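Local coordinates for amino acid adenylation domain-containing protein (Bacillus stratosphericus LAMA 585, PDB 6ULY) that probably selects a branched keto acid and activates it as an acyl adenylate for nonribosomal depsipeptide synthesis, at residues N352-L363 with E371-E382. Numbering follows the deposited sequence.
Sequences NSGVLTFEETSL and EARETGTVSFTE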
loop_
_atom_site.group_PDB
_atom_site.type_symbol
_atom_site.label_atom_id
_atom_site.label_comp_id
_atom_site.label_asym_id
_atom_site.label_seq_id
_atom_site.Cartn_x
_atom_site.Cartn_y
_atom_site.Cartn_z
ATOM N N ASN A 352 19.260 -31.195 11.470
ATOM C CA ASN A 352 20.084 -29.996 11.482
ATOM C C ASN A 352 20.717 -29.693 10.132
ATOM O O ASN A 352 21.225 -28.583 9.941
ATOM C CB ASN A 352 21.185 -30.128 12.540
ATOM C CG ASN A 352 20.637 -30.101 13.952
ATOM O OD1 ASN A 352 19.671 -29.396 14.239
ATOM N ND2 ASN A 352 21.248 -30.876 14.841
ATOM N N SER A 353 20.696 -30.636 9.196
ATOM C CA SER A 353 21.263 -30.387 7.878
ATOM C C SER A 353 20.397 -29.387 7.120
ATOM O O SER A 353 19.180 -29.566 7.004
ATOM C CB SER A 353 21.379 -31.692 7.095
ATOM O OG SER A 353 21.890 -31.465 5.792
ATOM N N GLY A 354 21.027 -28.335 6.602
ATOM C CA GLY A 354 20.293 -27.314 5.885
ATOM C C GLY A 354 19.342 -26.503 6.733
ATOM O O GLY A 354 18.487 -25.803 6.181
ATOM N N VAL A 355 19.457 -26.584 8.057
ATOM C CA VAL A 355 18.638 -25.812 8.985
ATOM C C VAL A 355 19.574 -25.147 9.984
ATOM O O VAL A 355 20.445 -25.810 10.559
ATOM C CB VAL A 355 17.604 -26.696 9.711
ATOM C CG1 VAL A 355 16.782 -25.867 10.689
ATOM C CG2 VAL A 355 16.702 -27.395 8.704
ATOM N N LEU A 356 19.402 -23.844 10.185
ATOM C CA LEU A 356 20.265 -23.055 11.056
ATOM C C LEU A 356 19.481 -22.601 12.276
ATOM O O LEU A 356 18.358 -22.103 12.148
ATOM C CB LEU A 356 20.826 -21.839 10.317
ATOM C CG LEU A 356 21.714 -22.141 9.111
ATOM C CD1 LEU A 356 21.973 -20.878 8.308
ATOM C CD2 LEU A 356 23.024 -22.768 9.560
ATOM N N THR A 357 20.081 -22.760 13.451
ATOM C CA THR A 357 19.472 -22.347 14.706
ATOM C C THR A 357 20.389 -21.359 15.408
ATOM O O THR A 357 21.605 -21.565 15.471
ATOM C CB THR A 357 19.194 -23.553 15.614
ATOM O OG1 THR A 357 18.102 -24.311 15.081
ATOM C CG2 THR A 357 18.849 -23.105 17.026
ATOM N N PHE A 358 19.799 -20.283 15.926
ATOM C CA PHE A 358 20.556 -19.209 16.549
ATOM C C PHE A 358 19.868 -18.773 17.834
ATOM O O PHE A 358 18.689 -19.056 18.062
ATOM C CB PHE A 358 20.695 -17.992 15.625
ATOM C CG PHE A 358 21.297 -18.303 14.287
ATOM C CD1 PHE A 358 22.666 -18.447 14.146
ATOM C CD2 PHE A 358 20.494 -18.433 13.166
ATOM C CE1 PHE A 358 23.225 -18.721 12.912
ATOM C CE2 PHE A 358 21.047 -18.705 11.930
ATOM C CZ PHE A 358 22.415 -18.851 11.804
ATOM N N GLU A 359 20.622 -18.062 18.664
ATOM C CA GLU A 359 20.054 -17.465 19.863
ATOM C C GLU A 359 19.113 -16.331 19.474
ATOM O O GLU A 359 19.401 -15.550 18.563
ATOM C CB GLU A 359 21.166 -16.942 20.772
ATOM C CG GLU A 359 20.853 -17.025 22.258
ATOM C CD GLU A 359 20.981 -18.437 22.806
ATOM O OE1 GLU A 359 21.634 -19.275 22.149
ATOM O OE2 GLU A 359 20.431 -18.708 23.893
ATOM N N GLU A 360 17.968 -16.252 20.159
ATOM C CA GLU A 360 17.043 -15.150 19.915
ATOM C C GLU A 360 17.671 -13.805 20.258
ATOM O O GLU A 360 17.306 -12.780 19.671
ATOM C CB GLU A 360 15.757 -15.347 20.723
ATOM C CG GLU A 360 14.747 -16.276 20.067
ATOM C CD GLU A 360 13.455 -16.399 20.857
ATOM O OE1 GLU A 360 12.394 -16.615 20.232
ATOM O OE2 GLU A 360 13.497 -16.279 22.100
ATOM N N THR A 361 18.619 -13.789 21.196
ATOM C CA THR A 361 19.240 -12.532 21.600
ATOM C C THR A 361 20.081 -11.930 20.483
ATOM O O THR A 361 20.224 -10.703 20.409
ATOM C CB THR A 361 20.104 -12.757 22.840
ATOM O OG1 THR A 361 19.272 -13.154 23.938
ATOM C CG2 THR A 361 20.868 -11.489 23.205
ATOM N N SER A 362 20.637 -12.765 19.607
ATOM C CA SER A 362 21.595 -12.325 18.604
ATOM C C SER A 362 20.949 -11.968 17.271
ATOM O O SER A 362 21.667 -11.686 16.307
ATOM C CB SER A 362 22.652 -13.410 18.386
ATOM O OG SER A 362 22.064 -14.604 17.895
ATOM N N LEU A 363 19.617 -11.961 17.192
ATOM C CA LEU A 363 18.962 -11.699 15.915
ATOM C C LEU A 363 19.299 -10.315 15.372
ATOM O O LEU A 363 19.347 -10.124 14.151
ATOM C CB LEU A 363 17.450 -11.862 16.066
ATOM C CG LEU A 363 16.971 -13.308 16.226
ATOM C CD1 LEU A 363 15.476 -13.360 16.484
ATOM C CD2 LEU A 363 17.330 -14.124 14.996
ATOM N N GLU A 371 22.155 -24.717 19.918
ATOM C CA GLU A 371 21.388 -25.947 19.794
ATOM C C GLU A 371 19.939 -25.641 20.150
ATOM O O GLU A 371 19.671 -24.970 21.152
ATOM C CB GLU A 371 21.957 -27.038 20.701
ATOM C CG GLU A 371 23.315 -27.564 20.250
ATOM C CD GLU A 371 23.224 -28.927 19.586
ATOM O OE1 GLU A 371 23.068 -29.933 20.311
ATOM O OE2 GLU A 371 23.297 -28.992 18.341
ATOM N N ALA A 372 19.013 -26.115 19.319
ATOM C CA ALA A 372 17.611 -25.760 19.487
ATOM C C ALA A 372 17.133 -26.093 20.896
ATOM O O ALA A 372 17.468 -27.141 21.455
ATOM C CB ALA A 372 16.752 -26.487 18.451
ATOM N N ARG A 373 16.349 -25.182 21.469
ATOM C CA ARG A 373 15.811 -25.325 22.813
ATOM C C ARG A 373 14.332 -24.961 22.799
ATOM O O ARG A 373 13.811 -24.417 21.820
ATOM C CB ARG A 373 16.565 -24.441 23.815
ATOM C CG ARG A 373 18.065 -24.688 23.863
ATOM C CD ARG A 373 18.717 -23.889 24.977
ATOM N NE ARG A 373 18.048 -22.604 25.175
ATOM C CZ ARG A 373 18.469 -21.440 24.688
ATOM N NH1 ARG A 373 17.768 -20.339 24.926
ATOM N NH2 ARG A 373 19.585 -21.362 23.975
ATOM N N GLU A 374 13.655 -25.263 23.909
ATOM C CA GLU A 374 12.223 -24.992 23.994
ATOM C C GLU A 374 11.931 -23.510 23.796
ATOM O O GLU A 374 10.945 -23.145 23.143
ATOM C CB GLU A 374 11.679 -25.472 25.341
ATOM C CG GLU A 374 12.141 -26.867 25.737
ATOM C CD GLU A 374 11.430 -27.387 26.970
ATOM O OE1 GLU A 374 10.423 -28.112 26.815
ATOM O OE2 GLU A 374 11.870 -27.065 28.092
ATOM N N THR A 375 12.776 -22.641 24.350
ATOM C CA THR A 375 12.623 -21.202 24.210
ATOM C C THR A 375 13.995 -20.568 24.037
ATOM O O THR A 375 15.022 -21.143 24.412
ATOM C CB THR A 375 11.919 -20.573 25.424
ATOM O OG1 THR A 375 12.697 -20.811 26.606
ATOM C CG2 THR A 375 10.523 -21.159 25.605
ATOM N N GLY A 376 14.002 -19.368 23.463
ATOM C CA GLY A 376 15.220 -18.603 23.301
ATOM C C GLY A 376 16.023 -18.905 22.055
ATOM O O GLY A 376 17.070 -18.277 21.851
ATOM N N THR A 377 15.580 -19.844 21.220
ATOM C CA THR A 377 16.262 -20.164 19.976
ATOM C C THR A 377 15.267 -20.128 18.825
ATOM O O THR A 377 14.078 -20.406 19.000
ATOM C CB THR A 377 16.933 -21.547 20.022
ATOM O OG1 THR A 377 15.932 -22.559 20.191
ATOM C CG2 THR A 377 17.932 -21.624 21.164
ATOM N N VAL A 378 15.771 -19.780 17.643
ATOM C CA VAL A 378 14.991 -19.770 16.413
ATOM C C VAL A 378 15.703 -20.640 15.392
ATOM O O VAL A 378 16.936 -20.632 15.307
ATOM C CB VAL A 378 14.797 -18.342 15.861
ATOM C CG1 VAL A 378 13.969 -17.511 16.824
ATOM C CG2 VAL A 378 16.148 -17.680 15.606
ATOM N N SER A 379 14.924 -21.390 14.617
ATOM C CA SER A 379 15.445 -22.268 13.580
ATOM C C SER A 379 14.939 -21.794 12.226
ATOM O O SER A 379 13.730 -21.622 12.034
ATOM C CB SER A 379 15.024 -23.721 13.823
ATOM O OG SER A 379 15.688 -24.259 14.953
ATOM N N PHE A 380 15.865 -21.590 11.294
ATOM C CA PHE A 380 15.541 -21.171 9.942
ATOM C C PHE A 380 15.975 -22.241 8.951
ATOM O O PHE A 380 16.973 -22.936 9.156
ATOM C CB PHE A 380 16.223 -19.845 9.589
ATOM C CG PHE A 380 15.853 -18.709 10.497
ATOM C CD1 PHE A 380 14.604 -18.119 10.416
ATOM C CD2 PHE A 380 16.762 -18.219 11.419
ATOM C CE1 PHE A 380 14.263 -17.063 11.248
ATOM C CE2 PHE A 380 16.427 -17.165 12.249
ATOM C CZ PHE A 380 15.174 -16.591 12.163
ATOM N N THR A 381 15.214 -22.360 7.869
ATOM C CA THR A 381 15.542 -23.277 6.788
ATOM C C THR A 381 16.390 -22.546 5.755
ATOM O O THR A 381 15.946 -21.549 5.175
ATOM C CB THR A 381 14.274 -23.828 6.140
ATOM O OG1 THR A 381 13.471 -24.477 7.133
ATOM C CG2 THR A 381 14.633 -24.814 5.030
ATOM N N GLU A 382 17.607 -23.039 5.531
ATOM C CA GLU A 382 18.446 -22.481 4.480
ATOM C C GLU A 382 17.772 -22.661 3.127
ATOM O O GLU A 382 17.165 -23.700 2.847
ATOM C CB GLU A 382 19.819 -23.155 4.475
ATOM C CG GLU A 382 20.674 -22.846 5.692
ATOM C CD GLU A 382 22.079 -23.418 5.582
ATOM O OE1 GLU A 382 22.277 -24.602 5.931
ATOM O OE2 GLU A 382 22.985 -22.684 5.135
HETATM O O HOH W 1 17.841 -26.147 3.594
#
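Arg373 reaches Glu359 beside a two-stranded antiparallel sheet, in which 355-359 pairs with 377-381 within the adenylation domain. Arg373 NH2 meets Glu359 OE2 at 2.8 Å in a salt bridge, on the syn side but 29° out of the carboxylate plane. A long, flexible chain suits the place: bent at chi3 (-34°), it turns the guanidinium back to the strand, where Thr377 CG2 lies over one face, offset toward its rim. Thr377 OG1 in turn accepts the backbone N-H of Arg373, tying this loop residue to the strand.

Gly376, at a positive phi that would jam a side chain against the preceding carbonyl, gives its O to Glu360 N at 2.8 Å. Val378 then pairs with Phe358 through two backbone bonds; its branches divide, CG1 against the aliphatic CG of Glu360 and CG2 tip to tip with Leu363 CD2 at 3.8 Å.

On the face with Val355 and Thr357, Ser379 OG lies 2.4 Å from Thr357 OG1, implausibly short, so the bond length is doubtful; two small hydroxyls fit where the paired backbones come close. Phe380 lies on the other face, its ring edge to edge with Phe358, CD2 to CD2 at 4.1 Å; Phe445 meets the Phe358 ring nearly perpendicularly, and Thr452 and Thr454 touch Phe380, joining the strand pair to strands 438-447 and 450-456 of the five-stranded antiparallel sheet.

The extended Glu382 chain lays its CG against Leu356 CD1 (3.5 Å) while OE2 is salt-bridged to Arg450. One water donates to both Gly354 O, at 2.7 Å, and Glu382 O, at 2.6 Å.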